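Local atomic coordinates of glyceraldehyde-3-phosphate dehydrogenase (Sulfolobus solfataricus, PDB entry 1B7G), a protein that catalyses the phosphate-dependent oxidation of D-glyceraldehyde 3-phosphate to 1,3-bisphosphoglycerate in glycolysis, using NAD or, with a marked preference, NADP. Residues Val165-Asp170 against Leu217-Phe222; Asn180-Asp185 against Val211-Thr216; Pro276-Phe281 against Leu294-His299. The protein carries 1 engineered substitution. All coordinates share one frame; numbering follows the deposited sequence.

Contact 1: residues Val165-Asp170 against Leu217-Phe222; sequences VRRAAD and LMHMHF. With SO4 (sulfate ion), chain D; SO4 (sulfate ion), chain C.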
ATOM      1  N   VAL A 165      -9.198 -19.873   2.295  1.00 16.75           N
ATOM      2  CA  VAL A 165      -9.995 -18.825   1.663  1.00 18.52           C
ATOM      3  C   VAL A 165      -9.056 -17.949   0.803  1.00 17.53           C
ATOM      4  O   VAL A 165      -8.289 -17.210   1.387  1.00 18.50           O
ATOM      5  CB  VAL A 165     -10.679 -17.964   2.730  1.00 23.95           C
ATOM      6  CG1 VAL A 165     -11.415 -16.770   2.076  1.00 16.88           C
ATOM      7  CG2 VAL A 165     -11.579 -18.834   3.594  1.00 21.18           C
ATOM      8  N   ARG A 166      -9.110 -18.105  -0.500  1.00 21.55           N
ATOM      9  CA  ARG A 166      -8.155 -17.369  -1.360  1.00 20.49           C
ATOM     10  C   ARG A 166      -8.669 -16.007  -1.793  1.00 26.62           C
ATOM     11  O   ARG A 166      -9.849 -15.847  -2.167  1.00 20.97           O
ATOM     12  CB  ARG A 166      -7.806 -18.224  -2.574  1.00 20.86           C
ATOM     13  CG  ARG A 166      -7.481 -19.659  -2.349  1.00 19.83           C
ATOM     14  CD  ARG A 166      -6.920 -20.473  -3.497  1.00 24.00           C
ATOM     15  NE  ARG A 166      -5.793 -19.832  -4.180  1.00 26.15           N
ATOM     16  CZ  ARG A 166      -5.875 -19.033  -5.222  1.00 36.70           C
ATOM     17  NH1 ARG A 166      -7.054 -18.787  -5.808  1.00 20.64           N
ATOM     18  NH2 ARG A 166      -4.760 -18.468  -5.713  1.00 25.15           N
ATOM     19  N   ARG A 167      -7.779 -15.007  -1.785  1.00 22.78           N
ATOM     20  CA  ARG A 167      -8.130 -13.703  -2.381  1.00 21.92           C
ATOM     21  C   ARG A 167      -8.277 -13.941  -3.864  1.00 23.16           C
ATOM     22  O   ARG A 167      -7.601 -14.838  -4.411  1.00 23.31           O
ATOM     23  CB  ARG A 167      -7.050 -12.665  -2.005  1.00 24.66           C
ATOM     24  CG  ARG A 167      -5.668 -12.994  -2.657  1.00 23.85           C
ATOM     25  CD  ARG A 167      -5.582 -12.231  -3.958  1.00 29.24           C
ATOM     26  NE  ARG A 167      -4.383 -12.360  -4.764  1.00 20.26           N
ATOM     27  CZ  ARG A 167      -4.130 -13.371  -5.581  1.00 24.10           C
ATOM     28  NH1 ARG A 167      -4.984 -14.406  -5.683  1.00 26.70           N
ATOM     29  NH2 ARG A 167      -3.006 -13.395  -6.299  1.00 25.24           N
ATOM     30  N   ALA A 168      -9.215 -13.297  -4.553  1.00 22.90           N
ATOM     31  CA  ALA A 168      -9.492 -13.495  -5.952  1.00 18.63           C
ATOM     32  C   ALA A 168      -8.346 -13.113  -6.902  1.00 26.13           C
ATOM     33  O   ALA A 168      -8.014 -13.842  -7.855  1.00 22.94           O
ATOM     34  CB  ALA A 168     -10.721 -12.602  -6.348  1.00 19.59           C
ATOM     35  N   ALA A 169      -7.807 -11.924  -6.710  1.00 25.31           N
ATOM     36  CA  ALA A 169      -6.784 -11.389  -7.609  1.00 29.25           C
ATOM     37  C   ALA A 169      -6.029 -10.276  -6.880  1.00 28.78           C
ATOM     38  O   ALA A 169      -6.506  -9.769  -5.873  1.00 23.17           O
ATOM     39  CB  ALA A 169      -7.488 -10.779  -8.840  1.00 30.74           C
ATOM     40  N   ASP A 170      -4.772 -10.020  -7.267  1.00 29.40           N
ATOM     41  CA  ASP A 170      -4.078  -8.944  -6.542  1.00 28.58           C
ATOM     42  C   ASP A 170      -4.740  -7.603  -6.888  1.00 28.41           C
ATOM     43  O   ASP A 170      -5.428  -7.450  -7.894  1.00 25.38           O
ATOM     44  CB  ASP A 170      -2.610  -8.905  -6.860  1.00 31.21           C
ATOM     45  CG  ASP A 170      -1.925 -10.161  -6.289  1.00 33.39           C
ATOM     46  OD1 ASP A 170      -2.280 -10.488  -5.133  1.00 31.88           O
ATOM     47  OD2 ASP A 170      -1.116 -10.727  -7.040  1.00 43.20           O
ATOM     48  N   LEU A 217      -6.579  -8.445  -0.804  1.00 20.82           N
ATOM     49  CA  LEU A 217      -5.422  -8.221   0.049  1.00 25.94           C
ATOM     50  C   LEU A 217      -4.630  -9.442   0.453  1.00 28.36           C
ATOM     51  O   LEU A 217      -3.404  -9.428   0.363  1.00 27.33           O
ATOM     52  CB  LEU A 217      -5.888  -7.439   1.279  1.00 26.14           C
ATOM     53  CG  LEU A 217      -6.665  -6.140   0.954  1.00 30.81           C
ATOM     54  CD1 LEU A 217      -6.917  -5.332   2.219  1.00 17.96           C
ATOM     55  CD2 LEU A 217      -5.867  -5.297  -0.051  1.00 30.49           C
ATOM     56  N   MET A 218      -5.274 -10.455   1.008  1.00 22.27           N
ATOM     57  CA  MET A 218      -4.590 -11.596   1.619  1.00 20.99           C
ATOM     58  C   MET A 218      -5.523 -12.814   1.587  1.00 25.01           C
ATOM     59  O   MET A 218      -6.749 -12.612   1.648  1.00 23.98           O
ATOM     60  CB  MET A 218      -4.398 -11.284   3.114  1.00 25.84           C
ATOM     61  CG  MET A 218      -3.219 -10.381   3.454  1.00 22.17           C
ATOM     62  SD  MET A 218      -3.046 -10.058   5.192  1.00 20.68           S
ATOM     63  CE  MET A 218      -1.935  -8.618   5.132  1.00 21.55           C
ATOM     64  N   HIS A 219      -4.907 -13.970   1.652  1.00 21.08           N
ATOM     65  CA  HIS A 219      -5.601 -15.218   1.858  1.00 21.82           C
ATOM     66  C   HIS A 219      -5.748 -15.438   3.359  1.00 23.57           C
ATOM     67  O   HIS A 219      -4.984 -14.842   4.127  1.00 19.58           O
ATOM     68  CB  HIS A 219      -4.748 -16.388   1.353  1.00 20.08           C
ATOM     69  CG  HIS A 219      -4.342 -16.341  -0.073  1.00 22.82           C
ATOM     70  ND1 HIS A 219      -5.219 -16.235  -1.114  1.00 24.00           N
ATOM     71  CD2 HIS A 219      -3.109 -16.407  -0.650  1.00 25.18           C
ATOM     72  CE1 HIS A 219      -4.597 -16.273  -2.263  1.00 22.15           C
ATOM     73  NE2 HIS A 219      -3.278 -16.393  -1.996  1.00 24.37           N
ATOM     74  N   MET A 220      -6.601 -16.402   3.729  1.00 17.88           N
ATOM     75  CA  MET A 220      -6.702 -16.863   5.076  1.00 21.22           C
ATOM     76  C   MET A 220      -6.817 -18.385   5.124  1.00 22.73           C
ATOM     77  O   MET A 220      -7.428 -19.043   4.278  1.00 21.98           O
ATOM     78  CB  MET A 220      -7.814 -16.268   5.967  1.00 23.64           C
ATOM     79  CG  MET A 220      -7.407 -14.936   6.602  1.00 23.15           C
ATOM     80  SD  MET A 220      -8.578 -14.297   7.780  1.00 21.17           S
ATOM     81  CE  MET A 220      -8.175 -15.352   9.211  1.00 24.74           C
ATOM     82  N   HIS A 221      -6.185 -18.951   6.183  1.00 23.80           N
ATOM     83  CA  HIS A 221      -6.269 -20.389   6.399  1.00 25.84           C
ATOM     84  C   HIS A 221      -6.951 -20.713   7.738  1.00 18.25           C
ATOM     85  O   HIS A 221      -6.788 -20.071   8.719  1.00 21.59           O
ATOM     86  CB  HIS A 221      -4.916 -21.136   6.421  1.00 19.60           C
ATOM     87  CG  HIS A 221      -4.141 -21.027   5.134  1.00 19.93           C
ATOM     88  ND1 HIS A 221      -3.210 -21.998   4.763  1.00 24.93           N
ATOM     89  CD2 HIS A 221      -4.142 -20.107   4.168  1.00 24.25           C
ATOM     90  CE1 HIS A 221      -2.708 -21.627   3.562  1.00 20.56           C
ATOM     91  NE2 HIS A 221      -3.236 -20.489   3.222  1.00 24.88           N
ATOM     92  N   PHE A 222      -7.667 -21.853   7.713  1.00 16.42           N
ATOM     93  CA  PHE A 222      -8.349 -22.257   8.971  1.00 23.11           C
ATOM     94  C   PHE A 222      -7.982 -23.723   9.178  1.00 21.62           C
ATOM     95  O   PHE A 222      -8.209 -24.526   8.264  1.00 21.33           O
ATOM     96  CB  PHE A 222      -9.856 -22.070   8.871  1.00 28.14           C
ATOM     97  CG  PHE A 222     -10.253 -20.644   8.561  1.00 23.06           C
ATOM     98  CD1 PHE A 222     -10.290 -19.699   9.568  1.00 24.19           C
ATOM     99  CD2 PHE A 222     -10.517 -20.248   7.263  1.00 34.87           C
ATOM    100  CE1 PHE A 222     -10.623 -18.380   9.278  1.00 27.65           C
ATOM    101  CE2 PHE A 222     -10.845 -18.930   6.966  1.00 36.88           C
ATOM    102  CZ  PHE A 222     -10.901 -17.999   7.983  1.00 27.32           C
TER
HETATM  103  S   SO4 D 603      -3.526 -16.319  -8.454  1.00 44.76           S
HETATM  104  O1  SO4 D 603      -3.013 -14.995  -8.972  1.00 57.79           O
HETATM  105  O2  SO4 D 603      -4.700 -16.086  -7.577  1.00 55.97           O
HETATM  106  O3  SO4 D 603      -2.392 -16.873  -7.639  1.00 56.77           O
HETATM  107  O4  SO4 D 603      -3.876 -17.199  -9.585  1.00 53.15           O
HETATM  108  S   SO4 C 601      -2.091 -20.993  -3.936  1.00 25.27           S
HETATM  109  O1  SO4 C 601      -2.326 -20.344  -5.219  1.00 34.33           O
HETATM  110  O2  SO4 C 601      -3.446 -21.069  -3.156  1.00 29.64           O
HETATM  111  O3  SO4 C 601      -1.165 -20.348  -3.009  1.00 30.69           O
HETATM  112  O4  SO4 C 601      -1.634 -22.356  -4.260  1.00 30.27           O
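V165 pairs with M220 as the antiparallel hydrogen-bonded couple that joins strand 157-167 to strand 219-227. V165 N reaches M220 O at 2.8 Å, and M220 N returns a bond to V165 O. The methyl CG2 of V165, which lies beside its own backbone N, meets the edge of the F222 ring, 3.5 Å from CE2. At R166 the backbone runs close to the imidazole of H219, and CE1 of that ring lies over one face of the R166 guanidinium. The edge of this guanidinium serves two sulfate ions: NE donates to O2 of the chain C sulfate at 2.8 Å, while NH2 bonds O2 of the chain D sulfate at 3.0 Å. R167 grips H219 through its main chain, N donating to ND1 at 2.9 Å from a position 20° out of the ring plane, which limits rotation of the imidazole. R167 CG sits between its backbone N and carbonyl carbon (chi1 66°) and packs against H219 CE1 at 3.5 Å before the chain bends at chi2. From there the R167 guanidinium also takes O2 of the chain D sulfate through NH1. NE of R167 binds D170 OD1 at 2.8 Å in a salt bridge, meeting the carboxylate from above its plane. H219 belongs to the catalytic site, and R166 and R167 to the substrate phosphate site. The sulfates, probably from the crystallisation liquor, are consistent with an anion pocket in which R166 and R167 converge on one oxygen beside the imidazole of H219, with D170 as a second-shell anchor for R167.

Contact 2: residues Asn180-Asp185 against Val211-Thr216; sequences NSLVPD and VIAPTT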
ATOM      1  N   ASN A 180     -18.384 -10.235  -6.697  1.00 27.95           N
ATOM      2  CA  ASN A 180     -19.272 -10.526  -5.551  1.00 29.64           C
ATOM      3  C   ASN A 180     -19.767 -11.962  -5.629  1.00 28.32           C
ATOM      4  O   ASN A 180     -20.902 -12.255  -6.008  1.00 26.41           O
ATOM      5  CB  ASN A 180     -20.476  -9.544  -5.569  1.00 29.19           C
ATOM      6  CG  ASN A 180     -21.430  -9.897  -4.433  1.00 38.29           C
ATOM      7  OD1 ASN A 180     -21.062 -10.611  -3.486  1.00 33.46           O
ATOM      8  ND2 ASN A 180     -22.679  -9.497  -4.471  1.00 25.79           N
ATOM      9  N   SER A 181     -18.913 -12.913  -5.311  1.00 25.13           N
ATOM     10  CA  SER A 181     -19.302 -14.335  -5.309  1.00 27.49           C
ATOM     11  C   SER A 181     -18.291 -15.067  -4.425  1.00 26.55           C
ATOM     12  O   SER A 181     -17.159 -14.594  -4.324  1.00 25.98           O
ATOM     13  CB  SER A 181     -19.133 -14.980  -6.693  1.00 21.05           C
ATOM     14  OG  SER A 181     -19.783 -16.268  -6.763  1.00 23.73           O
ATOM     15  N   LEU A 182     -18.704 -16.250  -4.000  1.00 22.23           N
ATOM     16  CA  LEU A 182     -17.743 -17.188  -3.411  1.00 21.54           C
ATOM     17  C   LEU A 182     -17.613 -18.230  -4.500  1.00 25.05           C
ATOM     18  O   LEU A 182     -18.631 -18.474  -5.198  1.00 25.21           O
ATOM     19  CB  LEU A 182     -18.200 -17.754  -2.079  1.00 21.71           C
ATOM     20  CG  LEU A 182     -18.333 -16.792  -0.917  1.00 24.58           C
ATOM     21  CD1 LEU A 182     -18.802 -17.575   0.315  1.00 17.92           C
ATOM     22  CD2 LEU A 182     -16.939 -16.138  -0.672  1.00 15.65           C
ATOM     23  N   VAL A 183     -16.405 -18.705  -4.772  1.00 19.84           N
ATOM     24  CA  VAL A 183     -16.213 -19.604  -5.918  1.00 19.05           C
ATOM     25  C   VAL A 183     -15.383 -20.825  -5.472  1.00 24.90           C
ATOM     26  O   VAL A 183     -14.176 -20.657  -5.280  1.00 24.92           O
ATOM     27  CB  VAL A 183     -15.549 -18.872  -7.092  1.00 22.13           C
ATOM     28  CG1 VAL A 183     -15.524 -19.769  -8.334  1.00 24.04           C
ATOM     29  CG2 VAL A 183     -16.141 -17.504  -7.542  1.00 21.35           C
ATOM     30  N   PRO A 184     -15.991 -21.984  -5.306  1.00 21.42           N
ATOM     31  CA  PRO A 184     -15.231 -23.187  -4.953  1.00 21.86           C
ATOM     32  C   PRO A 184     -13.977 -23.232  -5.801  1.00 26.87           C
ATOM     33  O   PRO A 184     -14.002 -23.061  -7.042  1.00 20.90           O
ATOM     34  CB  PRO A 184     -16.234 -24.307  -5.176  1.00 28.03           C
ATOM     35  CG  PRO A 184     -17.578 -23.641  -4.887  1.00 26.46           C
ATOM     36  CD  PRO A 184     -17.434 -22.265  -5.523  1.00 24.32           C
ATOM     37  N   ASP A 185     -12.813 -23.495  -5.166  1.00 24.28           N
ATOM     38  CA  ASP A 185     -11.577 -23.463  -5.989  1.00 28.91           C
ATOM     39  C   ASP A 185     -10.592 -24.552  -5.668  1.00 24.99           C
ATOM     40  O   ASP A 185      -9.554 -24.314  -5.026  1.00 23.72           O
ATOM     41  CB  ASP A 185     -10.963 -22.066  -5.748  1.00 19.77           C
ATOM     42  CG  ASP A 185      -9.749 -21.810  -6.645  1.00 30.56           C
ATOM     43  OD1 ASP A 185      -9.682 -22.294  -7.767  1.00 29.93           O
ATOM     44  OD2 ASP A 185      -8.830 -21.128  -6.158  1.00 27.43           O
ATOM     45  N   VAL A 211     -11.532 -22.098  -1.462  1.00 19.61           N
ATOM     46  CA  VAL A 211     -12.561 -21.271  -2.034  1.00 23.93           C
ATOM     47  C   VAL A 211     -11.988 -19.857  -2.305  1.00 22.91           C
ATOM     48  O   VAL A 211     -11.129 -19.444  -1.523  1.00 24.95           O
ATOM     49  CB  VAL A 211     -13.759 -21.147  -1.079  1.00 16.64           C
ATOM     50  CG1 VAL A 211     -13.358 -20.485   0.234  1.00 20.64           C
ATOM     51  CG2 VAL A 211     -14.867 -20.309  -1.734  1.00 16.38           C
ATOM     52  N   ILE A 212     -12.482 -19.227  -3.331  1.00 18.97           N
ATOM     53  CA  ILE A 212     -12.143 -17.843  -3.711  1.00 21.81           C
ATOM     54  C   ILE A 212     -13.216 -16.894  -3.171  1.00 25.93           C
ATOM     55  O   ILE A 212     -14.409 -17.158  -3.295  1.00 22.71           O
ATOM     56  CB  ILE A 212     -11.977 -17.694  -5.213  1.00 16.84           C
ATOM     57  CG1 ILE A 212     -10.692 -18.321  -5.772  1.00 16.93           C
ATOM     58  CG2 ILE A 212     -12.048 -16.213  -5.715  1.00 17.04           C
ATOM     59  CD1 ILE A 212     -10.732 -18.463  -7.315  1.00 17.96           C
ATOM     60  N   ALA A 213     -12.779 -15.867  -2.468  1.00 16.11           N
ATOM     61  CA  ALA A 213     -13.613 -14.810  -1.938  1.00 21.31           C
ATOM     62  C   ALA A 213     -13.288 -13.525  -2.749  1.00 27.17           C
ATOM     63  O   ALA A 213     -12.150 -13.448  -3.236  1.00 24.81           O
ATOM     64  CB  ALA A 213     -13.365 -14.486  -0.483  1.00 19.00           C
ATOM     65  N   PRO A 214     -14.180 -12.558  -2.757  1.00 27.14           N
ATOM     66  CA  PRO A 214     -13.986 -11.307  -3.502  1.00 25.68           C
ATOM     67  C   PRO A 214     -13.191 -10.251  -2.754  1.00 28.75           C
ATOM     68  O   PRO A 214     -13.680  -9.191  -2.389  1.00 36.17           O
ATOM     69  CB  PRO A 214     -15.407 -10.821  -3.801  1.00 29.85           C
ATOM     70  CG  PRO A 214     -16.242 -11.388  -2.730  1.00 29.43           C
ATOM     71  CD  PRO A 214     -15.533 -12.607  -2.148  1.00 25.93           C
ATOM     72  N   THR A 215     -11.960 -10.612  -2.376  1.00 22.73           N
ATOM     73  CA  THR A 215     -11.058  -9.766  -1.618  1.00 25.81           C
ATOM     74  C   THR A 215      -9.726  -9.643  -2.360  1.00 24.39           C
ATOM     75  O   THR A 215      -9.457 -10.556  -3.128  1.00 22.91           O
ATOM     76  CB  THR A 215     -10.841 -10.235  -0.187  1.00 29.69           C
ATOM     77  OG1 THR A 215      -9.957  -9.287   0.452  1.00 25.00           O
ATOM     78  CG2 THR A 215     -10.258 -11.652  -0.065  1.00 15.13           C
ATOM     79  N   THR A 216      -8.929  -8.579  -2.220  1.00 23.57           N
ATOM     80  CA  THR A 216      -7.683  -8.533  -2.978  1.00 24.48           C
ATOM     81  C   THR A 216      -6.427  -8.607  -2.093  1.00 21.01           C
ATOM     82  O   THR A 216      -5.345  -8.841  -2.625  1.00 23.03           O
ATOM     83  CB  THR A 216      -7.523  -7.198  -3.794  1.00 21.92           C
ATOM     84  OG1 THR A 216      -7.618  -6.122  -2.857  1.00 24.71           O
ATOM     85  CG2 THR A 216      -8.659  -7.032  -4.801  1.00 18.62           C
TER
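I212 O is held by two neighbouring groups of the opposing segment: V183 N donates to it at 2.9 Å, and CA of L182 makes a CA-H...O contact with it at 3.3 Å. The return bond from I212 N to V183 O, 3.0 Å long, is straight (170°), although the donor stands above the carbonyl plane. These paired bonds attach the short strand 183-184 to strand 205-213 in antiparallel fashion. V183 and I212 put their side chains on the same face of the sheet, CB to CB 4.2 Å. The other face is that of P184 and V211, a non-hydrogen-bonded pair. Here V211 turns CG2 anti to its backbone N, bringing this methyl to 3.6 Å from V183 O and also close to L182 CB. Further along, L182 CD2 reaches A213 CB at 3.9 Å, and the ring of P214, at the centre of an inverse gamma turn, sets CD 3.4 Å from S181 O. S181 OG bonds forward to L182 O, within its own segment. At the far end D185 holds CG anti to the backbone N (chi1 -174°), bringing its carboxylate across the I212 side chain at a slant, OD2 3.4 Å from I212 CG1. The polar partner of OD2 is NH1 of R166, with which it forms a salt bridge. D185 therefore acts as a second-shell residue: its carboxylate, packed against I212 CG1 and CD1, would be expected to steady the phosphate-site arginine and offset part of its positive charge.

Contact 3: residues Pro276-Phe281 against Leu294-His299; sequences PEVMIF and LMYAVH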
ATOM      1  N   PRO A 276       5.654 -10.672   4.554  1.00 24.71           N
ATOM      2  CA  PRO A 276       6.031 -11.982   4.091  1.00 23.14           C
ATOM      3  C   PRO A 276       5.841 -13.099   5.112  1.00 19.03           C
ATOM      4  O   PRO A 276       6.037 -14.280   4.785  1.00 22.91           O
ATOM      5  CB  PRO A 276       7.501 -11.863   3.717  1.00 30.85           C
ATOM      6  CG  PRO A 276       7.890 -10.430   3.916  1.00 33.38           C
ATOM      7  CD  PRO A 276       6.821  -9.746   4.697  1.00 27.87           C
ATOM      8  N   GLU A 277       5.628 -12.777   6.365  1.00 18.80           N
ATOM      9  CA  GLU A 277       5.454 -13.726   7.430  1.00 18.68           C
ATOM     10  C   GLU A 277       4.032 -14.319   7.497  1.00 27.49           C
ATOM     11  O   GLU A 277       3.076 -13.602   7.171  1.00 23.85           O
ATOM     12  CB  GLU A 277       5.721 -13.050   8.777  1.00 20.45           C
ATOM     13  CG  GLU A 277       7.148 -12.438   8.871  1.00 24.38           C
ATOM     14  CD  GLU A 277       7.243 -11.026   8.332  1.00 34.00           C
ATOM     15  OE1 GLU A 277       6.215 -10.472   7.866  1.00 26.86           O
ATOM     16  OE2 GLU A 277       8.363 -10.447   8.362  1.00 25.94           O
ATOM     17  N   VAL A 278       3.909 -15.524   8.016  1.00 23.50           N
ATOM     18  CA  VAL A 278       2.563 -16.120   8.249  1.00 23.13           C
ATOM     19  C   VAL A 278       1.967 -15.387   9.424  1.00 22.94           C
ATOM     20  O   VAL A 278       2.684 -15.234  10.431  1.00 20.61           O
ATOM     21  CB  VAL A 278       2.661 -17.638   8.533  1.00 25.33           C
ATOM     22  CG1 VAL A 278       1.314 -18.255   8.939  1.00 19.71           C
ATOM     23  CG2 VAL A 278       3.143 -18.358   7.273  1.00 20.94           C
ATOM     24  N   MET A 279       0.741 -14.843   9.320  1.00 19.65           N
ATOM     25  CA  MET A 279       0.144 -14.029  10.358  1.00 21.44           C
ATOM     26  C   MET A 279      -0.874 -14.821  11.193  1.00 25.18           C
ATOM     27  O   MET A 279      -2.027 -14.978  10.760  1.00 21.27           O
ATOM     28  CB  MET A 279      -0.558 -12.796   9.764  1.00 19.79           C
ATOM     29  CG  MET A 279       0.372 -11.727   9.211  1.00 22.69           C
ATOM     30  SD  MET A 279      -0.386 -10.730   7.910  1.00 21.73           S
ATOM     31  CE  MET A 279      -0.083 -11.672   6.473  1.00 14.67           C
ATOM     32  N   ILE A 280      -0.436 -15.421  12.297  1.00 25.48           N
ATOM     33  CA  ILE A 280      -1.325 -16.266  13.093  1.00 24.93           C
ATOM     34  C   ILE A 280      -2.084 -15.429  14.115  1.00 28.39           C
ATOM     35  O   ILE A 280      -1.493 -14.655  14.868  1.00 23.61           O
ATOM     36  CB  ILE A 280      -0.565 -17.383  13.827  1.00 27.17           C
ATOM     37  CG1 ILE A 280       0.080 -18.332  12.812  1.00 25.27           C
ATOM     38  CG2 ILE A 280      -1.509 -18.143  14.776  1.00 20.72           C
ATOM     39  CD1 ILE A 280       0.956 -19.405  13.393  1.00 27.91           C
ATOM     40  N   PHE A 281      -3.409 -15.574  14.102  1.00 26.61           N
ATOM     41  CA  PHE A 281      -4.254 -14.883  15.081  1.00 25.54           C
ATOM     42  C   PHE A 281      -4.137 -15.571  16.425  1.00 25.73           C
ATOM     43  O   PHE A 281      -4.545 -16.729  16.580  1.00 27.84           O
ATOM     44  CB  PHE A 281      -5.725 -14.858  14.578  1.00 19.26           C
ATOM     45  CG  PHE A 281      -5.816 -13.899  13.401  1.00 21.65           C
ATOM     46  CD1 PHE A 281      -5.516 -14.318  12.119  1.00 18.33           C
ATOM     47  CD2 PHE A 281      -6.151 -12.571  13.637  1.00 24.84           C
ATOM     48  CE1 PHE A 281      -5.603 -13.438  11.070  1.00 26.09           C
ATOM     49  CE2 PHE A 281      -6.218 -11.668  12.578  1.00 27.02           C
ATOM     50  CZ  PHE A 281      -5.929 -12.113  11.312  1.00 18.84           C
ATOM     51  N   LEU A 294      -6.259 -23.317  14.702  1.00 24.12           N
ATOM     52  CA  LEU A 294      -5.879 -21.903  14.629  1.00 24.85           C
ATOM     53  C   LEU A 294      -6.193 -21.337  13.239  1.00 21.38           C
ATOM     54  O   LEU A 294      -6.457 -22.049  12.249  1.00 26.11           O
ATOM     55  CB  LEU A 294      -4.418 -21.669  15.027  1.00 25.98           C
ATOM     56  CG  LEU A 294      -3.370 -22.434  14.205  1.00 27.03           C
ATOM     57  CD1 LEU A 294      -2.969 -21.658  12.974  1.00 33.25           C
ATOM     58  CD2 LEU A 294      -2.149 -22.749  15.084  1.00 27.35           C
ATOM     59  N   MET A 295      -6.116 -20.018  13.086  1.00 21.54           N
ATOM     60  CA  MET A 295      -6.318 -19.434  11.750  1.00 19.38           C
ATOM     61  C   MET A 295      -5.225 -18.399  11.506  1.00 16.98           C
ATOM     62  O   MET A 295      -4.675 -17.814  12.466  1.00 20.09           O
ATOM     63  CB  MET A 295      -7.725 -18.747  11.689  1.00 19.97           C
ATOM     64  CG  MET A 295      -7.770 -17.636  12.735  1.00 19.67           C
ATOM     65  SD  MET A 295      -9.187 -16.593  12.575  1.00 27.92           S
ATOM     66  CE  MET A 295     -10.531 -17.567  13.131  1.00 30.10           C
ATOM     67  N   TYR A 296      -4.919 -18.170  10.240  1.00 19.15           N
ATOM     68  CA  TYR A 296      -3.860 -17.204   9.926  1.00 21.90           C
ATOM     69  C   TYR A 296      -4.117 -16.548   8.589  1.00 22.90           C
ATOM     70  O   TYR A 296      -4.841 -17.083   7.714  1.00 21.76           O
ATOM     71  CB  TYR A 296      -2.474 -17.897  10.043  1.00 21.90           C
ATOM     72  CG  TYR A 296      -2.252 -19.139   9.220  1.00 18.92           C
ATOM     73  CD1 TYR A 296      -1.978 -19.056   7.847  1.00 15.85           C
ATOM     74  CD2 TYR A 296      -2.269 -20.394   9.780  1.00 21.12           C
ATOM     75  CE1 TYR A 296      -1.764 -20.200   7.108  1.00 20.31           C
ATOM     76  CE2 TYR A 296      -2.029 -21.543   9.050  1.00 23.81           C
ATOM     77  CZ  TYR A 296      -1.805 -21.444   7.703  1.00 25.98           C
ATOM     78  OH  TYR A 296      -1.623 -22.580   6.959  1.00 25.57           O
ATOM     79  N   ALA A 297      -3.494 -15.363   8.427  1.00 19.08           N
ATOM     80  CA  ALA A 297      -3.523 -14.681   7.143  1.00 20.45           C
ATOM     81  C   ALA A 297      -2.244 -14.918   6.356  1.00 24.57           C
ATOM     82  O   ALA A 297      -1.164 -15.138   6.951  1.00 27.43           O
ATOM     83  CB  ALA A 297      -3.747 -13.165   7.308  1.00 16.00           C
ATOM     84  N   VAL A 298      -2.301 -14.856   5.035  1.00 18.69           N
ATOM     85  CA  VAL A 298      -1.126 -15.023   4.186  1.00 20.31           C
ATOM     86  C   VAL A 298      -1.070 -13.872   3.163  1.00 28.45           C
ATOM     87  O   VAL A 298      -2.027 -13.674   2.424  1.00 20.07           O
ATOM     88  CB  VAL A 298      -1.154 -16.343   3.414  1.00 24.83           C
ATOM     89  CG1 VAL A 298       0.044 -16.512   2.500  1.00 25.98           C
ATOM     90  CG2 VAL A 298      -1.249 -17.568   4.369  1.00 16.76           C
ATOM     91  N   HIS A 299       0.006 -13.096   3.167  1.00 21.01           N
ATOM     92  CA  HIS A 299       0.160 -12.040   2.155  1.00 24.68           C
ATOM     93  C   HIS A 299       0.798 -12.654   0.930  1.00 26.56           C
ATOM     94  O   HIS A 299       2.037 -12.840   0.862  1.00 24.61           O
ATOM     95  CB  HIS A 299       0.950 -10.833   2.663  1.00 25.75           C
ATOM     96  CG  HIS A 299       1.053  -9.756   1.598  1.00 31.00           C
ATOM     97  ND1 HIS A 299       2.206  -9.055   1.355  1.00 30.14           N
ATOM     98  CD2 HIS A 299       0.163  -9.303   0.697  1.00 25.97           C
ATOM     99  CE1 HIS A 299       2.032  -8.220   0.355  1.00 25.14           C
ATOM    100  NE2 HIS A 299       0.773  -8.333  -0.052  1.00 31.20           N
TER
HETATM  101  O   HOH W   1       2.477 -13.654   4.339  1.00 24.69           O
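This contact forms the open end of the beta hairpin of strands 278-288 and 291-298, where the short segments 278-281 and 294-298 run 146° apart, antiparallel and twisted. M279 and A297 form a hydrogen-bonded pair, with A297 N to M279 O at 2.8 Å and a bond back from M279 N to A297 O; F281 N donates to M295 O at 3.0 Å. Beyond these bonds a water bridges E277 O and H299 N. On the face of I280 and Y296, V278 extends CG1 over the Y296 ring in a CH-pi contact, 3.9 Å from the centroid, while I280 CG1 packs against Y296 CB. On the opposite face M279 CB meets A297 CB, and the chain bends at chi3 to carry CE to 4.0 Å from H299 CB. F281 directs its ring edge at M295 O and along the strand to A297, CE1 to CB 4.2 Å; M295 SD approaches the same ring obliquely, 4.9 Å from its centroid, as a Met-aromatic contact. Were F281 cut back to an alanine, the loss of the ring would probably open a gap beside A297 and remove the aromatic surface that the M295 sulfur approaches. Helix 139-152 covers the Y296 side through A143, L144 and T147. Strand 219-227 continues the sheet next to strand 291-298, its M220 touching F281, and strand 246-249 flanks strand 278-288.

All three contacts belong to one mixed sheet, with strand order 183-184, 205-213, 157-167, 219-227, 291-298, 278-288 and 246-249. Contacts 1 and 2, centres 8 Å apart, are joined through strands 157-167 and 205-213, where A213 N probably bonds R166 O at 2.9 Å. Contacts 1 and 3, centres 11 Å apart, meet through probable hydrogen bonds V298 N to H219 O and H221 N to Y296 O, both 2.8 Å. Contacts 2 and 3 do not touch. Contact 1 carries the anion pocket and catalytic H219; D185 of contact 2, just past outermost strand 183-184, forms a salt bridge with R166, and the side chain of V298 in contact 3 comes within about 4 Å of that of H219.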